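Local coordinates for PTS-dependent dihydroxyacetone kinase operon regulatory protein (Escherichia coli, PDB 4LRZ) that activates transcription of the dhaKLM operon from a sigma-70 promoter and represses its own expression, the chain here being its N-terminal part, probably the sensor region, at residues T18-C23 / Q134-V139; E72-I77 / A162-V167; R234-D239 / A273-Q278. All coordinates share one frame; numbering follows the deposited sequence.

Interaction 1: residues T18-C23 / Q134-V139; sequences TSWERC and QHFKQV
F136 and W20 meet edge to face: the F136 edge is directed at the face of the W20 five-membered ring, with centroids 5.9 Å apart and planes at 67°. The nearest side-chain atoms of this pair are the two CD1 carbons, W20 CD1 lying close to the plane of the F136 ring. One helical turn further on, C23 covers a face of the same phenyl ring. Its CB stands 3.7 Å from the F136 ring centroid and only 10° off the normal, a CH-pi contact over the ring centre, while C23 SG lies higher above that face, 4.7 Å from the centroid. F136 reaches this position because its CG is anti to the backbone N (chi1 -172°). The indole also makes a polar contact: W20 NE1 donates to Q134 O at 2.9 Å, nearly in the indole plane but well above the carbonyl plane, in a somewhat bent bond. With an alanine in place of W20, Q134 O would probably lose its indole donor and a gap would open beside the F136 edge. R29 makes cation-pi contacts with both rings, and S19, on the same helix, hydrogen-bonds to E110 and T115. Together they make an aromatic and sulfur-aromatic cluster that fastens the N-terminal helix 14-26 to the connection between strands 128-131 and 143-151 of the GAF domain.

Interaction 2: residues E72-I77 / A162-V167; sequences ECALFI and ALACPV
A74 and A164 form a hydrogen-bonded antiparallel pair, each backbone N donating to the other's O at 2.8 Å. F76 and A162 repeat the pattern: F76 N to A162 O is 2.8 Å, and the return bond from A162 N to F76 O is longer at 3.1 Å. Between them lies the non-hydrogen-bonded pair L75 and L163, where CA-H...O contacts from L75 CA to A162 O and from L163 CA to A74 O supplement the regular bonds. The axes of the short segments 74-77 and 162-166 come within 4.7 Å, their N-to-C directions 150° apart. This central part is the close-packed one. The small side chains of A74, A164 and A162 share one sheet face with F76, and on the other L75 CD2 meets L163 CD1 at 3.9 Å; with CG anti to the backbone N (chi1 179°), the L163 branch lies beside L75 CD2. Beyond A74 the backbone hydrogen bonding between the segments ends, yet C73 CB still packs on C165 CB at 3.9 Å and E72 O on P166 CD at 3.3 Å. Looser is the side chain of E72, a partly exposed residue, which comes only to 4.1 Å, OE2 to P166 CG. Within the antiparallel GAF-domain sheet these are adjacent inner strands, flanked by 84-89 beyond 74-79 and by 143-151 beyond 157-166, while L94 and L97 of helix 91-99 pack on A74.

Interaction 3: residues R234-D239 / A273-Q278; sequences RVLRLD and ATFESQ
L236 and S277 mark the closest backbone approach, with CA atoms 6.3 Å apart. L236 is the first residue to leave helical phi/psi after helix 230-235, and R237 then takes positive phi; across from them the chain has just left strand 271-276, and Q278 likewise has positive phi. S277 OG donates to L236 O at 2.8 Å, approaching from well above the carbonyl plane, at a C=O...donor angle of 113°. A second, weak bond runs from Q278 NE2 to R237 O at 3.4 Å; it is nearly straight, and the bend of the glutamine chain at chi2 (102°) brings its amide there. On the exposed side the R237 guanidinium passes S277, NH2 lying 3.2 Å from S277 O. The apolar part is buried: L236 CD2 sits over one face of F275, 4.1 Å from the ring centroid and offset toward the rim, a CH-pi contact. Both of these side chains also reach strand 296-304, L236 at L303 and F275 at L301. The contact thus joins the end of helix 230-235 to the edge strand 271-276 of the PAS-fold sheet, whose neighbouring strand 281-293 pairs with F275 by backbone hydrogen bonding at I282.

In the fold
From the N terminus, helix 14-26 supplies the first half of interaction 1, which closes only at 134-139, after 110 intervening residues. Interaction 2 opens inside that span at 72-77 and closes beyond it at 162-167, so the two cross along the chain. Their centres lie about 19 Å apart, their nearest atoms about 7 Å: one joins the N-terminal helix to a GAF-domain loop, the other pairs two inner strands of the GAF sheet. The long helix 174-211 then leads to the PAS fold, where interaction 3 closes a much shorter loop of 33 residues. It follows both others in series, its centre about 78 Å from that of interaction 1 and about 67 Å from that of interaction 2.

Interaction 1: residues T18-C23 / Q134-V139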
loop_
_atom_site.group_PDB
_atom_site.type_symbol
_atom_site.label_atom_id
_atom_site.label_comp_id
_atom_site.label_asym_id
_atom_site.label_seq_id
_atom_site.Cartn_x
_atom_site.Cartn_y
_atom_site.Cartn_z
ATOM N N THR F 18 23.817 -24.244 12.778
ATOM C CA THR F 18 23.680 -23.436 13.981
ATOM C C THR F 18 22.387 -23.778 14.709
ATOM O O THR F 18 22.380 -23.926 15.938
ATOM C CB THR F 18 23.685 -21.950 13.606
ATOM O OG1 THR F 18 24.942 -21.656 12.985
ATOM C CG2 THR F 18 23.510 -21.068 14.826
ATOM N N SER F 19 21.309 -23.926 13.928
ATOM C CA SER F 19 20.018 -24.349 14.441
ATOM C C SER F 19 20.084 -25.731 15.097
ATOM O O SER F 19 19.517 -25.950 16.172
ATOM C CB SER F 19 18.966 -24.337 13.337
ATOM O OG SER F 19 17.765 -24.951 13.791
ATOM N N TRP F 20 20.777 -26.656 14.441
ATOM C CA TRP F 20 21.045 -27.967 15.010
ATOM C C TRP F 20 21.765 -27.895 16.350
ATOM O O TRP F 20 21.399 -28.620 17.255
ATOM C CB TRP F 20 21.848 -28.797 14.054
ATOM C CG TRP F 20 21.078 -29.361 12.900
ATOM C CD1 TRP F 20 19.790 -29.058 12.515
ATOM C CD2 TRP F 20 21.582 -30.280 11.920
ATOM N NE1 TRP F 20 19.460 -29.766 11.389
ATOM C CE2 TRP F 20 20.533 -30.520 10.995
ATOM C CE3 TRP F 20 22.813 -30.952 11.750
ATOM C CZ2 TRP F 20 20.672 -31.410 9.906
ATOM C CZ3 TRP F 20 22.958 -31.825 10.654
ATOM C CH2 TRP F 20 21.893 -32.040 9.743
ATOM N N GLU F 21 22.762 -27.016 16.485
ATOM C CA GLU F 21 23.444 -26.840 17.790
ATOM C C GLU F 21 22.497 -26.372 18.898
ATOM O O GLU F 21 22.685 -26.759 20.030
ATOM C CB GLU F 21 24.657 -25.874 17.752
ATOM C CG GLU F 21 25.845 -26.255 16.825
ATOM C CD GLU F 21 26.987 -25.172 16.791
ATOM O OE1 GLU F 21 26.725 -23.973 17.140
ATOM O OE2 GLU F 21 28.151 -25.526 16.412
ATOM N N ARG F 22 21.505 -25.533 18.590
ATOM C CA ARG F 22 20.533 -25.100 19.620
ATOM C C ARG F 22 19.616 -26.258 20.004
ATOM O O ARG F 22 19.327 -26.487 21.183
ATOM C CB ARG F 22 19.712 -23.901 19.155
ATOM C CG ARG F 22 20.542 -22.648 18.826
ATOM C CD ARG F 22 19.620 -21.419 18.570
ATOM N NE ARG F 22 18.786 -21.540 17.365
ATOM C CZ ARG F 22 19.171 -21.148 16.145
ATOM N NH1 ARG F 22 20.381 -20.609 15.954
ATOM N NH2 ARG F 22 18.345 -21.296 15.110
ATOM N N CYS F 23 19.190 -27.001 18.991
ATOM C CA CYS F 23 18.291 -28.149 19.172
ATOM C C CYS F 23 18.938 -29.329 19.914
ATOM O O CYS F 23 18.249 -30.086 20.596
ATOM C CB CYS F 23 17.757 -28.624 17.814
ATOM S SG CYS F 23 16.549 -27.519 16.965
ATOM N N GLN F 134 17.707 -32.051 6.402
ATOM C CA GLN F 134 18.041 -30.745 7.031
ATOM C C GLN F 134 17.174 -30.532 8.273
ATOM O O GLN F 134 17.547 -29.761 9.159
ATOM C CB GLN F 134 17.800 -29.542 6.092
ATOM C CG GLN F 134 18.589 -29.547 4.798
ATOM C CD GLN F 134 18.160 -28.399 3.862
ATOM O OE1 GLN F 134 16.970 -28.178 3.649
ATOM N NE2 GLN F 134 19.124 -27.668 3.322
ATOM N N HIS F 135 15.996 -31.165 8.312
ATOM C CA HIS F 135 15.115 -31.064 9.467
ATOM C C HIS F 135 15.744 -31.832 10.661
ATOM O O HIS F 135 16.300 -32.915 10.488
ATOM C CB HIS F 135 13.714 -31.596 9.155
ATOM C CG HIS F 135 12.927 -30.719 8.213
ATOM N ND1 HIS F 135 12.565 -31.120 6.945
ATOM C CD2 HIS F 135 12.425 -29.470 8.365
ATOM C CE1 HIS F 135 11.925 -30.138 6.341
ATOM N NE2 HIS F 135 11.807 -29.136 7.191
ATOM N N PHE F 136 15.654 -31.278 11.865
ATOM C CA PHE F 136 16.219 -31.975 13.033
ATOM C C PHE F 136 15.480 -33.286 13.325
ATOM O O PHE F 136 16.092 -34.343 13.478
ATOM C CB PHE F 136 16.213 -31.057 14.242
ATOM C CG PHE F 136 16.941 -31.617 15.445
ATOM C CD1 PHE F 136 18.345 -31.519 15.542
ATOM C CD2 PHE F 136 16.233 -32.230 16.490
ATOM C CE1 PHE F 136 19.026 -32.014 16.655
ATOM C CE2 PHE F 136 16.922 -32.722 17.620
ATOM C CZ PHE F 136 18.312 -32.619 17.687
ATOM N N LYS F 137 14.161 -33.202 13.377
ATOM C CA LYS F 137 13.272 -34.320 13.672
ATOM C C LYS F 137 13.095 -35.209 12.479
ATOM O O LYS F 137 12.708 -34.728 11.414
ATOM C CB LYS F 137 11.889 -33.787 14.057
ATOM C CG LYS F 137 11.892 -32.958 15.299
ATOM C CD LYS F 137 12.348 -33.765 16.474
ATOM C CE LYS F 137 11.732 -33.255 17.757
ATOM N NZ LYS F 137 11.922 -34.218 18.897
ATOM N N GLN F 138 13.328 -36.510 12.676
ATOM C CA GLN F 138 13.191 -37.523 11.615
ATOM C C GLN F 138 11.793 -37.604 11.015
ATOM O O GLN F 138 11.638 -38.006 9.858
ATOM C CB GLN F 138 13.584 -38.920 12.120
ATOM C CG GLN F 138 15.091 -39.180 12.095
ATOM C CD GLN F 138 15.544 -40.336 13.030
ATOM O OE1 GLN F 138 14.757 -41.226 13.404
ATOM N NE2 GLN F 138 16.826 -40.313 13.400
ATOM N N VAL F 139 10.783 -37.250 11.803
ATOM C CA VAL F 139 9.402 -37.318 11.334
ATOM C C VAL F 139 9.190 -36.378 10.131
ATOM O O VAL F 139 8.367 -36.661 9.252
ATOM C CB VAL F 139 8.402 -37.079 12.511
ATOM C CG1 VAL F 139 7.053 -36.598 12.009
ATOM C CG2 VAL F 139 8.245 -38.370 13.300
#

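Interaction 2: residues E72-I77 / A162-V167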
loop_
_atom_site.group_PDB
_atom_site.type_symbol
_atom_site.label_atom_id
_atom_site.label_comp_id
_atom_site.label_asym_id
_atom_site.label_seq_id
_atom_site.Cartn_x
_atom_site.Cartn_y
_atom_site.Cartn_z
ATOM N N GLU F 72 -0.039 -31.693 -4.363
ATOM C CA GLU F 72 0.013 -32.152 -2.956
ATOM C C GLU F 72 0.773 -31.146 -2.095
ATOM O O GLU F 72 1.992 -31.247 -1.952
ATOM C CB GLU F 72 0.676 -33.534 -2.847
ATOM C CG GLU F 72 -0.173 -34.733 -3.350
ATOM C CD GLU F 72 0.627 -36.042 -3.474
ATOM O OE1 GLU F 72 0.845 -36.484 -4.630
ATOM O OE2 GLU F 72 1.043 -36.641 -2.441
ATOM N N CYS F 73 0.069 -30.153 -1.554
ATOM C CA CYS F 73 0.720 -29.170 -0.726
ATOM C C CYS F 73 -0.269 -28.461 0.188
ATOM O O CYS F 73 -1.466 -28.588 0.033
ATOM C CB CYS F 73 1.499 -28.142 -1.557
ATOM S SG CYS F 73 0.473 -26.826 -2.219
ATOM N N ALA F 74 0.257 -27.720 1.150
ATOM C CA ALA F 74 -0.555 -27.029 2.124
ATOM C C ALA F 74 0.078 -25.684 2.318
ATOM O O ALA F 74 1.311 -25.528 2.239
ATOM C CB ALA F 74 -0.543 -27.799 3.426
ATOM N N LEU F 75 -0.756 -24.717 2.637
ATOM C CA LEU F 75 -0.279 -23.374 2.916
ATOM C C LEU F 75 -0.725 -23.031 4.352
ATOM O O LEU F 75 -1.855 -23.385 4.756
ATOM C CB LEU F 75 -0.869 -22.413 1.888
ATOM C CG LEU F 75 -0.461 -22.629 0.411
ATOM C CD1 LEU F 75 -1.498 -22.061 -0.592
ATOM C CD2 LEU F 75 0.888 -22.008 0.135
ATOM N N PHE F 76 0.152 -22.353 5.100
ATOM C CA PHE F 76 -0.086 -21.991 6.481
ATOM C C PHE F 76 0.116 -20.488 6.688
ATOM O O PHE F 76 1.040 -19.913 6.142
ATOM C CB PHE F 76 0.978 -22.668 7.388
ATOM C CG PHE F 76 0.854 -24.190 7.558
ATOM C CD1 PHE F 76 -0.278 -24.896 7.187
ATOM C CD2 PHE F 76 1.895 -24.890 8.222
ATOM C CE1 PHE F 76 -0.362 -26.287 7.413
ATOM C CE2 PHE F 76 1.820 -26.275 8.484
ATOM C CZ PHE F 76 0.677 -26.973 8.067
ATOM N N ILE F 77 -0.709 -19.867 7.524
ATOM C CA ILE F 77 -0.332 -18.587 8.132
ATOM C C ILE F 77 0.031 -18.841 9.617
ATOM O O ILE F 77 -0.715 -19.502 10.302
ATOM C CB ILE F 77 -1.486 -17.565 8.152
ATOM C CG1 ILE F 77 -2.513 -17.906 7.111
ATOM C CG2 ILE F 77 -0.918 -16.124 8.010
ATOM C CD1 ILE F 77 -3.139 -16.603 6.369
ATOM N N ALA F 162 3.909 -19.922 5.053
ATOM C CA ALA F 162 4.604 -21.135 4.703
ATOM C C ALA F 162 3.808 -22.033 3.746
ATOM O O ALA F 162 2.558 -21.983 3.693
ATOM C CB ALA F 162 4.968 -21.937 5.999
ATOM N N LEU F 163 4.576 -22.868 3.053
ATOM C CA LEU F 163 4.116 -23.852 2.121
ATOM C C LEU F 163 4.791 -25.188 2.477
ATOM O O LEU F 163 6.016 -25.275 2.514
ATOM C CB LEU F 163 4.516 -23.425 0.715
ATOM C CG LEU F 163 4.186 -24.297 -0.502
ATOM C CD1 LEU F 163 3.965 -23.397 -1.732
ATOM C CD2 LEU F 163 5.235 -25.358 -0.778
ATOM N N ALA F 164 3.972 -26.221 2.716
ATOM C CA ALA F 164 4.425 -27.561 3.091
ATOM C C ALA F 164 4.082 -28.525 1.963
ATOM O O ALA F 164 2.980 -28.457 1.416
ATOM C CB ALA F 164 3.743 -28.010 4.370
ATOM N N CYS F 165 5.011 -29.422 1.625
ATOM C CA CYS F 165 4.780 -30.450 0.613
ATOM C C CYS F 165 5.690 -31.648 0.773
ATOM O O CYS F 165 6.799 -31.497 1.282
ATOM C CB CYS F 165 4.917 -29.885 -0.817
ATOM S SG CYS F 165 6.577 -29.489 -1.414
ATOM N N PRO F 166 5.242 -32.845 0.310
ATOM C CA PRO F 166 6.157 -34.003 0.296
ATOM C C PRO F 166 7.466 -33.616 -0.375
ATOM O O PRO F 166 7.466 -32.891 -1.376
ATOM C CB PRO F 166 5.395 -35.064 -0.502
ATOM C CG PRO F 166 3.964 -34.734 -0.330
ATOM C CD PRO F 166 3.874 -33.222 -0.097
ATOM N N VAL F 167 8.570 -34.041 0.218
ATOM C CA VAL F 167 9.888 -33.608 -0.218
ATOM C C VAL F 167 10.147 -33.875 -1.723
ATOM O O VAL F 167 10.718 -33.024 -2.407
ATOM C CB VAL F 167 11.011 -34.197 0.715
ATOM C CG1 VAL F 167 11.304 -35.626 0.389
ATOM C CG2 VAL F 167 12.265 -33.364 0.632
#

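Interaction 3: residues R234-D239 / A273-Q278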
loop_
_atom_site.group_PDB
_atom_site.type_symbol
_atom_site.label_atom_id
_atom_site.label_comp_id
_atom_site.label_asym_id
_atom_site.label_seq_id
_atom_site.Cartn_x
_atom_site.Cartn_y
_atom_site.Cartn_z
ATOM N N ARG F 234 -22.935 30.487 5.242
ATOM C CA ARG F 234 -24.022 31.409 5.582
ATOM C C ARG F 234 -23.809 32.767 4.906
ATOM O O ARG F 234 -24.728 33.277 4.262
ATOM C CB ARG F 234 -24.253 31.532 7.098
ATOM C CG ARG F 234 -23.064 32.032 7.901
ATOM C CD ARG F 234 -23.450 32.502 9.321
ATOM N NE ARG F 234 -22.289 32.421 10.224
ATOM C CZ ARG F 234 -21.901 31.317 10.879
ATOM N NH1 ARG F 234 -22.578 30.174 10.757
ATOM N NH2 ARG F 234 -20.826 31.351 11.665
ATOM N N VAL F 235 -22.587 33.307 5.019
ATOM C CA VAL F 235 -22.198 34.597 4.428
ATOM C C VAL F 235 -22.403 34.648 2.907
ATOM O O VAL F 235 -23.082 35.544 2.399
ATOM C CB VAL F 235 -20.756 34.964 4.780
ATOM C CG1 VAL F 235 -20.282 36.112 3.932
ATOM C CG2 VAL F 235 -20.617 35.291 6.273
ATOM N N LEU F 236 -21.845 33.677 2.191
ATOM C CA LEU F 236 -21.950 33.629 0.736
ATOM C C LEU F 236 -23.233 32.956 0.290
ATOM O O LEU F 236 -23.392 32.628 -0.887
ATOM C CB LEU F 236 -20.752 32.886 0.135
ATOM C CG LEU F 236 -19.387 33.511 0.405
ATOM C CD1 LEU F 236 -18.360 32.748 -0.346
ATOM C CD2 LEU F 236 -19.363 34.985 0.015
ATOM N N ARG F 237 -24.150 32.779 1.236
ATOM C CA ARG F 237 -25.360 32.004 1.034
ATOM C C ARG F 237 -25.228 30.842 0.019
ATOM O O ARG F 237 -25.926 30.776 -1.002
ATOM C CB ARG F 237 -26.530 32.928 0.742
ATOM C CG ARG F 237 -26.955 33.745 1.967
ATOM C CD ARG F 237 -28.196 34.556 1.698
ATOM N NE ARG F 237 -28.081 35.315 0.451
ATOM C CZ ARG F 237 -28.767 35.052 -0.664
ATOM N NH1 ARG F 237 -29.642 34.039 -0.715
ATOM N NH2 ARG F 237 -28.571 35.815 -1.735
ATOM N N LEU F 238 -24.293 29.941 0.316
ATOM C CA LEU F 238 -24.177 28.686 -0.406
ATOM C C LEU F 238 -24.713 27.537 0.436
ATOM O O LEU F 238 -24.702 27.600 1.671
ATOM C CB LEU F 238 -22.726 28.417 -0.828
ATOM C CG LEU F 238 -22.179 29.198 -2.032
ATOM C CD1 LEU F 238 -20.754 28.712 -2.401
ATOM C CD2 LEU F 238 -23.127 29.120 -3.245
ATOM N N ASP F 239 -25.210 26.505 -0.245
ATOM C CA ASP F 239 -25.656 25.294 0.435
ATOM C C ASP F 239 -24.501 24.597 1.136
ATOM O O ASP F 239 -23.492 24.226 0.518
ATOM C CB ASP F 239 -26.344 24.311 -0.506
ATOM C CG ASP F 239 -26.748 23.016 0.206
ATOM O OD1 ASP F 239 -26.675 22.935 1.452
ATOM O OD2 ASP F 239 -27.147 22.064 -0.477
ATOM N N ALA F 273 -13.762 43.188 -0.763
ATOM C CA ALA F 273 -14.390 42.456 -1.876
ATOM C C ALA F 273 -15.910 42.377 -1.790
ATOM O O ALA F 273 -16.490 42.247 -0.697
ATOM C CB ALA F 273 -13.805 41.052 -2.002
ATOM N N THR F 274 -16.533 42.433 -2.976
ATOM C CA THR F 274 -17.987 42.415 -3.126
ATOM C C THR F 274 -18.419 41.194 -3.942
ATOM O O THR F 274 -17.997 41.031 -5.087
ATOM C CB THR F 274 -18.482 43.713 -3.825
ATOM O OG1 THR F 274 -18.101 44.849 -3.046
ATOM C CG2 THR F 274 -20.000 43.720 -3.982
ATOM N N PHE F 275 -19.279 40.359 -3.359
ATOM C CA PHE F 275 -19.736 39.115 -4.000
ATOM C C PHE F 275 -21.182 39.145 -4.512
ATOM O O PHE F 275 -21.981 39.994 -4.112
ATOM C CB PHE F 275 -19.607 37.942 -3.023
ATOM C CG PHE F 275 -18.206 37.597 -2.665
ATOM C CD1 PHE F 275 -17.515 36.641 -3.389
ATOM C CD2 PHE F 275 -17.582 38.215 -1.589
ATOM C CE1 PHE F 275 -16.214 36.307 -3.056
ATOM C CE2 PHE F 275 -16.276 37.895 -1.245
ATOM C CZ PHE F 275 -15.590 36.936 -1.980
ATOM N N GLU F 276 -21.499 38.180 -5.378
ATOM C CA GLU F 276 -22.864 37.924 -5.844
ATOM C C GLU F 276 -23.313 36.458 -5.660
ATOM O O GLU F 276 -22.731 35.533 -6.242
ATOM C CB GLU F 276 -23.021 38.339 -7.311
ATOM C CG GLU F 276 -24.358 37.915 -7.937
ATOM C CD GLU F 276 -24.561 38.435 -9.356
ATOM O OE1 GLU F 276 -25.682 38.918 -9.649
ATOM O OE2 GLU F 276 -23.609 38.356 -10.172
ATOM N N SER F 277 -24.364 36.267 -4.860
ATOM C CA SER F 277 -24.993 34.952 -4.663
ATOM C C SER F 277 -26.448 35.000 -5.136
ATOM O O SER F 277 -27.211 35.849 -4.658
ATOM C CB SER F 277 -24.949 34.554 -3.180
ATOM O OG SER F 277 -23.678 34.829 -2.610
ATOM N N GLN F 278 -26.823 34.091 -6.049
ATOM C CA GLN F 278 -28.136 34.114 -6.757
ATOM C C GLN F 278 -28.879 35.469 -6.740
ATOM O O GLN F 278 -29.875 35.647 -6.021
ATOM C CB GLN F 278 -29.080 32.981 -6.295
ATOM C CG GLN F 278 -28.438 31.620 -6.113
ATOM C CD GLN F 278 -28.190 31.298 -4.648
ATOM O OE1 GLN F 278 -29.132 31.154 -3.864
ATOM N NE2 GLN F 278 -26.915 31.178 -4.272
#